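Local structure of N-alpha-acetyltransferase (Sulfolobus solfataricus P2, 4R3L) at residues V90-L95 with G102-L107; I66-E71 with E109-S114; Q24-N29 with Y40-H45; F53-A56 with S61-G64. The protein transfers the acetyl group of acetyl-CoA to the free N-terminal alpha-amino group of proteins, preferring substrates that begin with serine. One frame throughout, in Å; residues are numbered along the deposited sequence.

Interaction 1. Residues V90-L95 with G102-L107; sequences VSIAVL and GIATTL. With COA (coenzyme A), chain C.
Ile92 and Val94 of strand 90-94 meet Ile103, Ala104 and Leu107 at the start of helix 103-107, beside coenzyme A. Gly102, the N-cap, gives its N-H to the cofactor (N to O1A 2.8 Å); at phi 92° a side chain would jam against the preceding carbonyl. Next, Ile103 sets CG2 obliquely against Val94 CG2 at 3.6 Å, and its CD1 lies 4.0 Å from Val94 CG1. The torsion of Val94, CG1 anti to the backbone N (chi1 177°), gives both methyls to Ile103; cutting it back to an alanine here would probably open a gap between strand and helix and cost Ile103 CG2 its contact with the strand. Ala104 N reaches O5A of coenzyme A at 3.0 Å, while its CB lies 4.1 Å from Ile92 CD1. This is the pyrophosphate-binding turn of GNAT acetyltransferases, the Arg-x-x-Gly-x-Ala signature running from Arg99, inside a beta-alpha-beta unit; the strand meanwhile pairs with the pantetheine arm through Ile92 O and Val94 N. Thr105 grips one oxygen twice, its N at 2.9 Å and its OG1 at 2.8 Å from O2A. One turn on from Ile103, Leu107 offers CB to Ile92 CD1 at 4.3 Å.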
loop_
_atom_site.group_PDB
_atom_site.type_symbol
_atom_site.label_atom_id
_atom_site.label_comp_id
_atom_site.label_asym_id
_atom_site.label_seq_id
_atom_site.Cartn_x
_atom_site.Cartn_y
_atom_site.Cartn_z
ATOM N N VAL A 90 -0.361 -3.651 0.247
ATOM C CA VAL A 90 0.692 -4.657 0.373
ATOM C C VAL A 90 2.041 -3.958 0.361
ATOM O O VAL A 90 2.949 -4.272 1.144
ATOM C CB VAL A 90 0.614 -5.692 -0.754
ATOM C CG1 VAL A 90 1.768 -6.698 -0.647
ATOM C CG2 VAL A 90 -0.731 -6.392 -0.724
ATOM N N SER A 91 2.148 -2.949 -0.493
ATOM C CA SER A 91 3.418 -2.288 -0.691
ATOM C C SER A 91 3.180 -0.896 -1.264
ATOM O O SER A 91 2.355 -0.722 -2.156
ATOM C CB SER A 91 4.301 -3.143 -1.624
ATOM O OG SER A 91 5.613 -2.631 -1.729
ATOM N N ILE A 92 3.891 0.094 -0.732
ATOM C CA ILE A 92 3.897 1.429 -1.316
ATOM C C ILE A 92 5.309 2.008 -1.199
ATOM O O ILE A 92 5.968 1.895 -0.162
ATOM C CB ILE A 92 2.843 2.352 -0.646
ATOM C CG1 ILE A 92 2.782 3.714 -1.342
ATOM C CG2 ILE A 92 3.108 2.528 0.852
ATOM C CD1 ILE A 92 1.703 4.621 -0.766
ATOM N N ALA A 93 5.797 2.583 -2.280
ATOM C CA ALA A 93 7.128 3.159 -2.262
ATOM C C ALA A 93 7.240 4.287 -3.277
ATOM O O ALA A 93 6.544 4.292 -4.290
ATOM C CB ALA A 93 8.170 2.086 -2.543
ATOM N N VAL A 94 8.120 5.242 -2.991
ATOM C CA VAL A 94 8.381 6.365 -3.880
ATOM C C VAL A 94 9.891 6.575 -3.952
ATOM O O VAL A 94 10.552 6.561 -2.915
ATOM C CB VAL A 94 7.688 7.656 -3.371
ATOM C CG1 VAL A 94 8.022 8.851 -4.256
ATOM C CG2 VAL A 94 6.171 7.459 -3.262
ATOM N N LEU A 95 10.438 6.741 -5.156
ATOM C CA LEU A 95 11.880 6.989 -5.307
ATOM C C LEU A 95 12.283 8.213 -4.472
ATOM O O LEU A 95 11.556 9.208 -4.438
ATOM C CB LEU A 95 12.256 7.198 -6.780
ATOM C CG LEU A 95 12.276 5.963 -7.689
ATOM C CD1 LEU A 95 12.579 6.325 -9.127
ATOM C CD2 LEU A 95 13.276 4.934 -7.177
ATOM N N GLY A 102 3.910 14.804 -2.251
ATOM C CA GLY A 102 2.535 14.349 -2.158
ATOM C C GLY A 102 2.238 13.076 -2.955
ATOM O O GLY A 102 1.078 12.695 -3.098
ATOM N N ILE A 103 3.273 12.431 -3.488
ATOM C CA ILE A 103 3.050 11.256 -4.325
ATOM C C ILE A 103 2.399 10.129 -3.524
ATOM O O ILE A 103 1.404 9.542 -3.967
ATOM C CB ILE A 103 4.347 10.748 -4.972
ATOM C CG1 ILE A 103 4.795 11.731 -6.065
ATOM C CG2 ILE A 103 4.131 9.350 -5.579
ATOM C CD1 ILE A 103 6.147 11.436 -6.668
ATOM N N ALA A 104 2.942 9.822 -2.350
ATOM C CA ALA A 104 2.383 8.702 -1.576
ATOM C C ALA A 104 0.962 9.033 -1.152
ATOM O O ALA A 104 0.079 8.177 -1.160
ATOM C CB ALA A 104 3.241 8.385 -0.365
ATOM N N THR A 105 0.729 10.296 -0.798
ATOM C CA THR A 105 -0.615 10.698 -0.414
ATOM C C THR A 105 -1.594 10.484 -1.545
ATOM O O THR A 105 -2.697 9.994 -1.322
ATOM C CB THR A 105 -0.664 12.184 0.032
ATOM O OG1 THR A 105 0.101 12.330 1.231
ATOM C CG2 THR A 105 -2.096 12.601 0.306
ATOM N N THR A 106 -1.205 10.836 -2.769
ATOM C CA THR A 106 -2.148 10.702 -3.861
ATOM C C THR A 106 -2.278 9.239 -4.298
ATOM O O THR A 106 -3.354 8.820 -4.707
ATOM C CB THR A 106 -1.756 11.578 -5.067
ATOM O OG1 THR A 106 -0.465 11.181 -5.561
ATOM C CG2 THR A 106 -1.725 13.053 -4.647
ATOM N N LEU A 107 -1.196 8.470 -4.201
ATOM C CA LEU A 107 -1.301 7.025 -4.486
ATOM C C LEU A 107 -2.323 6.372 -3.543
ATOM O O LEU A 107 -3.177 5.582 -3.966
ATOM C CB LEU A 107 0.065 6.324 -4.353
ATOM C CG LEU A 107 1.065 6.569 -5.492
ATOM C CD1 LEU A 107 2.461 6.072 -5.122
ATOM C CD2 LEU A 107 0.589 5.907 -6.786
HETATM N N1A COA C . 9.320 12.935 7.834
HETATM C C2A COA C . 8.204 13.426 8.412
HETATM N N3A COA C . 7.027 13.370 7.786
HETATM C C4A COA C . 6.926 12.814 6.539
HETATM C C5A COA C . 8.054 12.302 5.916
HETATM C C6A COA C . 9.279 12.375 6.599
HETATM N N6A COA C . 10.491 11.846 5.982
HETATM N N7A COA C . 7.657 11.807 4.680
HETATM C C8A COA C . 6.317 12.021 4.558
HETATM N N9A COA C . 5.860 12.619 5.676
HETATM C C1B COA C . 4.478 13.046 5.951
HETATM C C2B COA C . 4.393 14.521 5.925
HETATM O O2B COA C . 3.381 14.966 6.756
HETATM C C3B COA C . 4.014 14.793 4.558
HETATM O O3B COA C . 3.491 16.059 4.480
HETATM P P3B COA C . 4.413 17.247 4.034
HETATM O O7A COA C . 3.560 18.444 3.618
HETATM O O8A COA C . 5.230 16.821 2.879
HETATM O O9A COA C . 5.314 17.636 5.166
HETATM C C4B COA C . 3.002 13.746 4.331
HETATM O O4B COA C . 3.549 12.605 4.944
HETATM C C5B COA C . 2.815 13.457 2.901
HETATM O O5B COA C . 3.907 12.794 2.329
HETATM P P1A COA C . 4.060 12.429 0.799
HETATM O O1A COA C . 4.849 13.478 0.064
HETATM O O2A COA C . 2.728 12.205 0.211
HETATM O O3A COA C . 4.929 11.092 0.871
HETATM P P2A COA C . 6.082 10.673 -0.119
HETATM O O4A COA C . 7.375 11.423 0.159
HETATM O O5A COA C . 5.638 10.826 -1.539
HETATM O O6A COA C . 6.359 9.110 0.140
HETATM C CBP COA C . 6.907 7.223 1.589
HETATM C CCP COA C . 6.253 8.628 1.428
HETATM C CDP COA C . 6.830 6.804 3.032
HETATM C CEP COA C . 6.122 6.253 0.708
HETATM C CAP COA C . 8.334 7.382 1.113
HETATM O OAP COA C . 9.167 8.062 2.054
HETATM C C9P COA C . 9.045 6.081 0.794
HETATM O O9P COA C . 8.913 5.537 -0.335
HETATM N N8P COA C . 9.918 5.434 1.750
HETATM C C7P COA C . 10.620 4.183 1.480
HETATM C C6P COA C . 9.663 2.983 1.224
HETATM C C5P COA C . 8.630 2.811 2.333
HETATM O O5P COA C . 9.023 2.836 3.528
HETATM N N4P COA C . 7.213 2.648 2.003
HETATM C C3P COA C . 6.228 2.500 3.056
HETATM C C2P COA C . 6.255 1.223 3.886
HETATM S S1P COA C . 4.840 0.833 4.865
#

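Interaction 2. Residues I66-E71 with E109-S114; sequences IMPRIE and EASMKS
Ser111, on a buried face of helix 109-114, is met by two side chains of strand 66-71: Ile66 along its flank and Pro68 by its ring. Ile66 lies alongside the serine. With CG1 anti to the backbone N (chi1 -178°) and the next torsion also extended, its fully stretched chain runs past Ser111, and CD1 touches Ser111 CB from the side at 3.6 Å. The line from CD1 to that CB stands about 70° off the CG1-CD1 bond. The CG2 branch stands further back, 4.1 Å from the same CB, so both limbs of the isoleucine meet the serine's methylene. Pro68, two residues along on the same face of the strand, brings its ring carbon CB to 3.9 Å from Ser111 OG, while Ile66 CD1 is 4.0 Å from that oxygen. The hydroxyl thus has a carbon neighbour from each of the two strand residues.

Between them, Met67 points away from the helix, to the opposite face of the sheet, where it packs on Phe41, Phe42 and His45 of helix 39-49. Its backbone pairs with both Val90 and Ser91, a classic beta bulge in strand 83-94.

Across the contact itself the 115 Å² buried is made by van der Waals touching alone. Ser111 OG is satisfied by Ala52 O outside the two segments, which implies that the buried hydroxyl can sit against hydrocarbon without a polar partner on the strand.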
loop_
_atom_site.group_PDB
_atom_site.type_symbol
_atom_site.label_atom_id
_atom_site.label_comp_id
_atom_site.label_asym_id
_atom_site.label_seq_id
_atom_site.Cartn_x
_atom_site.Cartn_y
_atom_site.Cartn_z
ATOM N N ILE A 66 1.695 1.861 -5.707
ATOM C CA ILE A 66 0.999 1.265 -4.582
ATOM C C ILE A 66 0.346 -0.024 -5.049
ATOM O O ILE A 66 -0.380 -0.036 -6.036
ATOM C CB ILE A 66 -0.059 2.225 -3.971
ATOM C CG1 ILE A 66 -0.740 1.569 -2.760
ATOM C CG2 ILE A 66 -1.094 2.668 -5.022
ATOM C CD1 ILE A 66 -1.644 2.543 -1.979
ATOM N N MET A 67 0.630 -1.111 -4.333
ATOM C CA MET A 67 0.104 -2.427 -4.692
ATOM C C MET A 67 -0.868 -2.903 -3.634
ATOM O O MET A 67 -0.485 -3.056 -2.478
ATOM C CB MET A 67 1.259 -3.435 -4.846
ATOM C CG MET A 67 0.803 -4.850 -5.022
ATOM S SD MET A 67 2.166 -5.927 -5.596
ATOM C CE MET A 67 3.301 -5.804 -4.213
ATOM N N PRO A 68 -2.129 -3.146 -4.025
ATOM C CA PRO A 68 -3.195 -3.499 -3.097
ATOM C C PRO A 68 -3.498 -4.993 -3.078
ATOM O O PRO A 68 -3.082 -5.728 -3.982
ATOM C CB PRO A 68 -4.390 -2.737 -3.676
ATOM C CG PRO A 68 -4.201 -2.966 -5.159
ATOM C CD PRO A 68 -2.675 -2.920 -5.382
ATOM N N ARG A 69 -4.241 -5.412 -2.060
ATOM C CA ARG A 69 -4.845 -6.739 -2.022
ATOM C C ARG A 69 -6.257 -6.556 -1.486
ATOM O O ARG A 69 -6.459 -5.807 -0.535
ATOM C CB ARG A 69 -4.039 -7.691 -1.137
ATOM C CG ARG A 69 -4.587 -9.102 -1.072
ATOM C CD ARG A 69 -4.032 -9.791 0.161
ATOM N NE ARG A 69 -3.969 -11.232 0.012
ATOM C CZ ARG A 69 -3.701 -12.058 1.016
ATOM N NH1 ARG A 69 -3.498 -11.565 2.235
ATOM N NH2 ARG A 69 -3.645 -13.367 0.806
ATOM N N ILE A 70 -7.234 -7.217 -2.093
ATOM C CA ILE A 70 -8.614 -7.085 -1.649
ATOM C C ILE A 70 -9.026 -8.357 -0.901
ATOM O O ILE A 70 -8.777 -9.468 -1.384
ATOM C CB ILE A 70 -9.573 -6.835 -2.818
ATOM C CG1 ILE A 70 -9.181 -5.555 -3.573
ATOM C CG2 ILE A 70 -11.003 -6.752 -2.297
ATOM C CD1 ILE A 70 -9.235 -4.309 -2.689
ATOM N N GLU A 71 -9.632 -8.198 0.274
ATOM C CA GLU A 71 -9.903 -9.347 1.150
ATOM C C GLU A 71 -11.331 -9.353 1.702
ATOM O O GLU A 71 -11.998 -8.334 1.703
ATOM C CB GLU A 71 -8.908 -9.351 2.313
ATOM C CG GLU A 71 -7.456 -9.212 1.876
ATOM C CD GLU A 71 -6.512 -8.917 3.030
ATOM O OE1 GLU A 71 -6.973 -8.424 4.078
ATOM O OE2 GLU A 71 -5.308 -9.183 2.874
ATOM N N GLU A 109 -4.780 7.843 -1.894
ATOM C CA GLU A 109 -6.135 8.307 -2.141
ATOM C C GLU A 109 -6.754 7.573 -3.312
ATOM O O GLU A 109 -7.928 7.202 -3.269
ATOM C CB GLU A 109 -6.172 9.815 -2.404
ATOM C CG GLU A 109 -7.601 10.390 -2.412
ATOM C CD GLU A 109 -8.308 10.332 -3.777
ATOM O OE1 GLU A 109 -7.668 10.012 -4.803
ATOM O OE2 GLU A 109 -9.529 10.627 -3.822
ATOM N N ALA A 110 -5.960 7.368 -4.357
ATOM C CA ALA A 110 -6.461 6.724 -5.561
ATOM C C ALA A 110 -6.808 5.268 -5.275
ATOM O O ALA A 110 -7.863 4.770 -5.696
ATOM C CB ALA A 110 -5.427 6.812 -6.690
ATOM N N SER A 111 -5.906 4.588 -4.573
ATOM C CA SER A 111 -6.136 3.190 -4.226
ATOM C C SER A 111 -7.350 3.079 -3.314
ATOM O O SER A 111 -8.199 2.222 -3.516
ATOM C CB SER A 111 -4.894 2.569 -3.565
ATOM O OG SER A 111 -5.003 1.143 -3.535
ATOM N N MET A 112 -7.446 3.960 -2.319
ATOM C CA MET A 112 -8.600 3.949 -1.419
ATOM C C MET A 112 -9.932 4.112 -2.144
ATOM O O MET A 112 -10.905 3.420 -1.849
ATOM C CB MET A 112 -8.468 5.060 -0.380
ATOM C CG MET A 112 -7.506 4.727 0.709
ATOM S SD MET A 112 -7.195 6.131 1.788
ATOM C CE MET A 112 -8.859 6.521 2.286
ATOM N N LYS A 113 -9.970 5.053 -3.079
ATOM C CA LYS A 113 -11.193 5.326 -3.828
ATOM C C LYS A 113 -11.611 4.094 -4.621
ATOM O O LYS A 113 -12.790 3.768 -4.681
ATOM C CB LYS A 113 -11.001 6.528 -4.760
ATOM C CG LYS A 113 -12.264 6.963 -5.505
ATOM C CD LYS A 113 -12.027 8.274 -6.263
ATOM C CE LYS A 113 -13.307 8.758 -6.946
ATOM N NZ LYS A 113 -13.131 10.044 -7.685
ATOM N N SER A 114 -10.642 3.398 -5.218
ATOM C CA SER A 114 -10.949 2.179 -5.939
ATOM C C SER A 114 -11.345 1.025 -5.004
ATOM O O SER A 114 -12.254 0.267 -5.306
ATOM C CB SER A 114 -9.758 1.752 -6.813
ATOM O OG SER A 114 -9.973 0.433 -7.306
#

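Interaction 3. Residues Q24-N29 with Y40-H45; sequences QIIKIN and YFFVEH
Phe42 carries this helix-helix contact: 89 Å² of it is buried by helix 24-29, and its ring reaches across to Ile25, Ile26 and Asn29. With CG anti to the carbonyl carbon (chi1 -70°) the ring projects toward the partner helix, and the two isoleucines take different sides of its outline. Ile25 lays its CG2 methyl obliquely along the CD1-CE1 bond, 3.6 Å from CE1. Ile26 brings CG1 obliquely to the other flank, 3.8 Å from CD2. At the far end, Asn29 CG meets the ring edge 4.0 Å from CZ, with amide and ring planes 73° apart. A leucine in place of Phe42 would lack the far ring carbons and would probably leave Asn29 without its edge contact and open a gap between Ile25 and Ile26.

The amide of Asn29 is bound from outside the pair: its ND2 donates to Tyr65 OH and Glu35 O, Glu35 being important for substrate specificity. Tyr37, a substrate-binding residue in the connection between the helices, also touches Phe42 and stacks on Phe41 next door. The segment axes approach to 11.1 Å at an angle of 122°, and the Phe42 ring spans much of that separation. Both helices lie on one face of the central sheet, where Met67 of strand 61-72 touches Phe42 from the sheet side.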
loop_
_atom_site.group_PDB
_atom_site.type_symbol
_atom_site.label_atom_id
_atom_site.label_comp_id
_atom_site.label_asym_id
_atom_site.label_seq_id
_atom_site.Cartn_x
_atom_site.Cartn_y
_atom_site.Cartn_z
ATOM N N GLN A 24 10.020 -1.645 -13.709
ATOM C CA GLN A 24 10.414 -0.447 -12.979
ATOM C C GLN A 24 9.923 -0.501 -11.530
ATOM O O GLN A 24 10.593 -0.036 -10.621
ATOM C CB GLN A 24 9.873 0.825 -13.658
ATOM C CG GLN A 24 10.407 1.085 -15.062
ATOM C CD GLN A 24 9.632 2.180 -15.786
ATOM O OE1 GLN A 24 9.701 3.353 -15.419
ATOM N NE2 GLN A 24 8.875 1.793 -16.809
ATOM N N ILE A 25 8.737 -1.057 -11.336
ATOM C CA ILE A 25 8.178 -1.244 -9.997
ATOM C C ILE A 25 9.077 -2.109 -9.128
ATOM O O ILE A 25 9.335 -1.785 -7.967
ATOM C CB ILE A 25 6.760 -1.862 -10.086
ATOM C CG1 ILE A 25 5.766 -0.806 -10.613
ATOM C CG2 ILE A 25 6.322 -2.418 -8.732
ATOM C CD1 ILE A 25 4.363 -1.362 -10.928
ATOM N N ILE A 26 9.567 -3.209 -9.695
ATOM C CA ILE A 26 10.468 -4.091 -8.974
ATOM C C ILE A 26 11.751 -3.355 -8.615
ATOM O O ILE A 26 12.231 -3.465 -7.493
ATOM C CB ILE A 26 10.796 -5.374 -9.802
ATOM C CG1 ILE A 26 9.537 -6.229 -9.962
ATOM C CG2 ILE A 26 11.910 -6.176 -9.141
ATOM C CD1 ILE A 26 9.773 -7.526 -10.754
ATOM N N LYS A 27 12.286 -2.595 -9.563
ATOM C CA LYS A 27 13.476 -1.794 -9.318
ATOM C C LYS A 27 13.293 -0.868 -8.126
ATOM O O LYS A 27 14.149 -0.796 -7.245
ATOM C CB LYS A 27 13.831 -0.966 -10.552
ATOM C CG LYS A 27 14.875 0.118 -10.283
ATOM C CD LYS A 27 14.822 1.234 -11.327
ATOM C CE LYS A 27 14.713 2.604 -10.659
ATOM N NZ LYS A 27 14.883 3.720 -11.637
ATOM N N ILE A 28 12.172 -0.154 -8.108
ATOM C CA ILE A 28 11.844 0.741 -7.000
ATOM C C ILE A 28 11.760 -0.025 -5.684
ATOM O O ILE A 28 12.297 0.386 -4.654
ATOM C CB ILE A 28 10.505 1.463 -7.263
ATOM C CG1 ILE A 28 10.646 2.395 -8.470
ATOM C CG2 ILE A 28 10.069 2.245 -6.028
ATOM C CD1 ILE A 28 9.326 2.965 -8.967
ATOM N N ASN A 29 11.082 -1.161 -5.730
ATOM C CA ASN A 29 10.915 -1.992 -4.557
ATOM C C ASN A 29 12.279 -2.454 -4.025
ATOM O O ASN A 29 12.548 -2.379 -2.822
ATOM C CB ASN A 29 10.017 -3.179 -4.912
ATOM C CG ASN A 29 9.925 -4.202 -3.809
ATOM O OD1 ASN A 29 10.542 -5.261 -3.887
ATOM N ND2 ASN A 29 9.124 -3.913 -2.791
ATOM N N TYR A 40 6.301 -12.754 -10.205
ATOM C CA TYR A 40 4.968 -13.338 -10.323
ATOM C C TYR A 40 3.996 -12.768 -9.284
ATOM O O TYR A 40 2.786 -12.731 -9.497
ATOM C CB TYR A 40 5.020 -14.871 -10.210
ATOM C CG TYR A 40 5.367 -15.424 -8.845
ATOM C CD1 TYR A 40 4.405 -15.506 -7.840
ATOM C CD2 TYR A 40 6.639 -15.929 -8.586
ATOM C CE1 TYR A 40 4.708 -16.032 -6.596
ATOM C CE2 TYR A 40 6.954 -16.471 -7.337
ATOM C CZ TYR A 40 5.977 -16.505 -6.349
ATOM O OH TYR A 40 6.255 -17.019 -5.106
ATOM N N PHE A 41 4.541 -12.345 -8.150
ATOM C CA PHE A 41 3.732 -11.742 -7.090
ATOM C C PHE A 41 3.134 -10.413 -7.589
ATOM O O PHE A 41 1.931 -10.170 -7.446
ATOM C CB PHE A 41 4.601 -11.553 -5.856
ATOM C CG PHE A 41 3.870 -11.077 -4.635
ATOM C CD1 PHE A 41 3.402 -11.984 -3.696
ATOM C CD2 PHE A 41 3.724 -9.719 -4.384
ATOM C CE1 PHE A 41 2.761 -11.549 -2.544
ATOM C CE2 PHE A 41 3.078 -9.278 -3.232
ATOM C CZ PHE A 41 2.603 -10.203 -2.311
ATOM N N PHE A 42 3.965 -9.569 -8.183
ATOM C CA PHE A 42 3.480 -8.300 -8.727
ATOM C C PHE A 42 2.454 -8.562 -9.821
ATOM O O PHE A 42 1.418 -7.915 -9.866
ATOM C CB PHE A 42 4.634 -7.446 -9.253
ATOM C CG PHE A 42 5.514 -6.890 -8.167
ATOM C CD1 PHE A 42 5.158 -5.719 -7.509
ATOM C CD2 PHE A 42 6.680 -7.536 -7.794
ATOM C CE1 PHE A 42 5.964 -5.198 -6.508
ATOM C CE2 PHE A 42 7.482 -7.020 -6.780
ATOM C CZ PHE A 42 7.119 -5.855 -6.145
ATOM N N VAL A 43 2.715 -9.552 -10.677
ATOM C CA VAL A 43 1.806 -9.837 -11.779
ATOM C C VAL A 43 0.440 -10.279 -11.274
ATOM O O VAL A 43 -0.592 -9.827 -11.783
ATOM C CB VAL A 43 2.403 -10.914 -12.736
ATOM C CG1 VAL A 43 1.338 -11.441 -13.699
ATOM C CG2 VAL A 43 3.555 -10.315 -13.494
ATOM N N GLU A 44 0.409 -11.137 -10.259
ATOM C CA GLU A 44 -0.879 -11.623 -9.788
ATOM C C GLU A 44 -1.685 -10.522 -9.117
ATOM O O GLU A 44 -2.901 -10.482 -9.246
ATOM C CB GLU A 44 -0.704 -12.801 -8.845
ATOM C CG GLU A 44 -0.317 -14.036 -9.656
ATOM C CD GLU A 44 -0.077 -15.262 -8.818
ATOM O OE1 GLU A 44 1.101 -15.654 -8.692
ATOM O OE2 GLU A 44 -1.064 -15.851 -8.329
ATOM N N HIS A 45 -1.014 -9.640 -8.389
ATOM C CA HIS A 45 -1.750 -8.545 -7.756
ATOM C C HIS A 45 -2.260 -7.568 -8.808
ATOM O O HIS A 45 -3.347 -6.997 -8.659
ATOM C CB HIS A 45 -0.873 -7.831 -6.717
ATOM C CG HIS A 45 -0.700 -8.609 -5.452
ATOM N ND1 HIS A 45 0.002 -9.794 -5.401
ATOM C CD2 HIS A 45 -1.165 -8.390 -4.198
ATOM C CE1 HIS A 45 -0.026 -10.269 -4.167
ATOM N NE2 HIS A 45 -0.719 -9.430 -3.416
#

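Interaction 4. Residues F53-A56 with S61-G64; sequences FFVA and SVVG
Ala56 is joined to Gly64 and Val63 by two backbone hydrogen bonds. Ala56 N donates to Gly64 O at 3.0 Å, nearly straight at the hydrogen (172°) yet approaching from above the carbonyl plane, 48° out of it. In return Ala56 O accepts from Val63 N at 2.8 Å. The second bond thus uses the N-H one residue before Gly64, where the backbone departs from extended form (psi of Val63 -3°), and Gly64 N is buried with no partner in the model. Two CA-H...O contacts run beside these bonds, Val55 CA to Gly64 O and Val62 CA to Ala56 O, each 3.4 Å.

The side chains flank these backbone bonds. Val55 CG1, set anti to its carbonyl carbon, meets Val62 CG1 at 4.0 Å, the two side chains crossing at about a right angle. Ala56 CB rests 4.0 Å from Val63 CG2.

These residues belong to the beta hairpin of strands 54-58 and 61-72, antiparallel within the mixed GNAT sheet, Ala56 and Gly64 being a hydrogen-bonded pair.

Further out, each strand is bordered by another. Val55 shares backbone hydrogen bonding with Arg15 of strand 13-16, and Val63 with Leu95 at the end of strand 83-94. Ile103, at the start of the helix that binds the coenzyme A pyrophosphate, packs on both Ala56 and Val63. Beyond Val62, helix 22-32 contributes Gln24, whose OE1 takes the Val62 N-H.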
loop_
_atom_site.group_PDB
_atom_site.type_symbol
_atom_site.label_atom_id
_atom_site.label_comp_id
_atom_site.label_asym_id
_atom_site.label_seq_id
_atom_site.Cartn_x
_atom_site.Cartn_y
_atom_site.Cartn_z
ATOM N N PHE A 53 -4.407 -0.611 -8.163
ATOM C CA PHE A 53 -2.947 -0.677 -8.292
ATOM C C PHE A 53 -2.516 0.520 -9.145
ATOM O O PHE A 53 -2.755 0.560 -10.363
ATOM C CB PHE A 53 -2.538 -2.012 -8.983
ATOM C CG PHE A 53 -1.090 -2.428 -8.829
ATOM C CD1 PHE A 53 -0.774 -3.801 -8.759
ATOM C CD2 PHE A 53 -0.060 -1.507 -8.708
ATOM C CE1 PHE A 53 0.548 -4.218 -8.620
ATOM C CE2 PHE A 53 1.269 -1.931 -8.558
ATOM C CZ PHE A 53 1.562 -3.290 -8.514
ATOM N N PHE A 54 -1.898 1.512 -8.522
ATOM C CA PHE A 54 -1.523 2.706 -9.255
ATOM C C PHE A 54 -0.017 2.919 -9.316
ATOM O O PHE A 54 0.725 2.463 -8.445
ATOM C CB PHE A 54 -2.187 3.929 -8.621
ATOM C CG PHE A 54 -3.674 3.998 -8.833
ATOM C CD1 PHE A 54 -4.199 4.694 -9.925
ATOM C CD2 PHE A 54 -4.556 3.407 -7.944
ATOM C CE1 PHE A 54 -5.578 4.778 -10.115
ATOM C CE2 PHE A 54 -5.929 3.475 -8.145
ATOM C CZ PHE A 54 -6.439 4.161 -9.226
ATOM N N VAL A 55 0.420 3.627 -10.352
ATOM C CA VAL A 55 1.793 4.105 -10.429
ATOM C C VAL A 55 1.803 5.625 -10.551
ATOM O O VAL A 55 0.838 6.214 -11.022
ATOM C CB VAL A 55 2.556 3.506 -11.623
ATOM C CG1 VAL A 55 2.883 2.002 -11.383
ATOM C CG2 VAL A 55 1.775 3.720 -12.921
ATOM N N ALA A 56 2.895 6.231 -10.094
ATOM C CA ALA A 56 3.169 7.655 -10.264
ATOM C C ALA A 56 4.208 7.788 -11.348
ATOM O O ALA A 56 5.210 7.061 -11.341
ATOM C CB ALA A 56 3.674 8.278 -8.982
ATOM N N SER A 61 8.642 7.923 -16.831
ATOM C CA SER A 61 9.234 6.951 -15.899
ATOM C C SER A 61 8.342 6.709 -14.679
ATOM O O SER A 61 7.731 7.632 -14.164
ATOM C CB SER A 61 10.617 7.418 -15.427
ATOM O OG SER A 61 11.578 7.324 -16.462
ATOM N N VAL A 62 8.276 5.464 -14.214
ATOM C CA VAL A 62 7.585 5.172 -12.954
ATOM C C VAL A 62 8.470 5.599 -11.794
ATOM O O VAL A 62 9.626 5.189 -11.720
ATOM C CB VAL A 62 7.240 3.673 -12.827
ATOM C CG1 VAL A 62 6.621 3.369 -11.476
ATOM C CG2 VAL A 62 6.310 3.235 -13.958
ATOM N N VAL A 63 7.949 6.429 -10.892
ATOM C CA VAL A 63 8.732 6.865 -9.745
ATOM C C VAL A 63 8.126 6.427 -8.411
ATOM O O VAL A 63 8.706 6.657 -7.351
ATOM C CB VAL A 63 8.898 8.395 -9.725
ATOM C CG1 VAL A 63 9.666 8.845 -10.956
ATOM C CG2 VAL A 63 7.524 9.085 -9.637
ATOM N N GLY A 64 6.963 5.787 -8.458
ATOM C CA GLY A 64 6.325 5.320 -7.241
ATOM C C GLY A 64 5.188 4.390 -7.570
ATOM O O GLY A 64 4.734 4.363 -8.712
#

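From the N terminus, interaction 3 closes first, joining helices 22-32 and 39-49 around the short connection between them. Interaction 4 follows in series, folding the chain into a hairpin that packs against the first helix. The second hairpin strand continues into 66-71, where interaction 2 opens a long loop that shuts only on helix 103-119. Nested inside it, interaction 1 joins 90-95 to the start of the same helix. No two loops cross. Helix 103-119 thus covers one face of the sheet through interactions 1 and 2, while the helices of interaction 3 lie on the other, touching it through Met67 and Ala93.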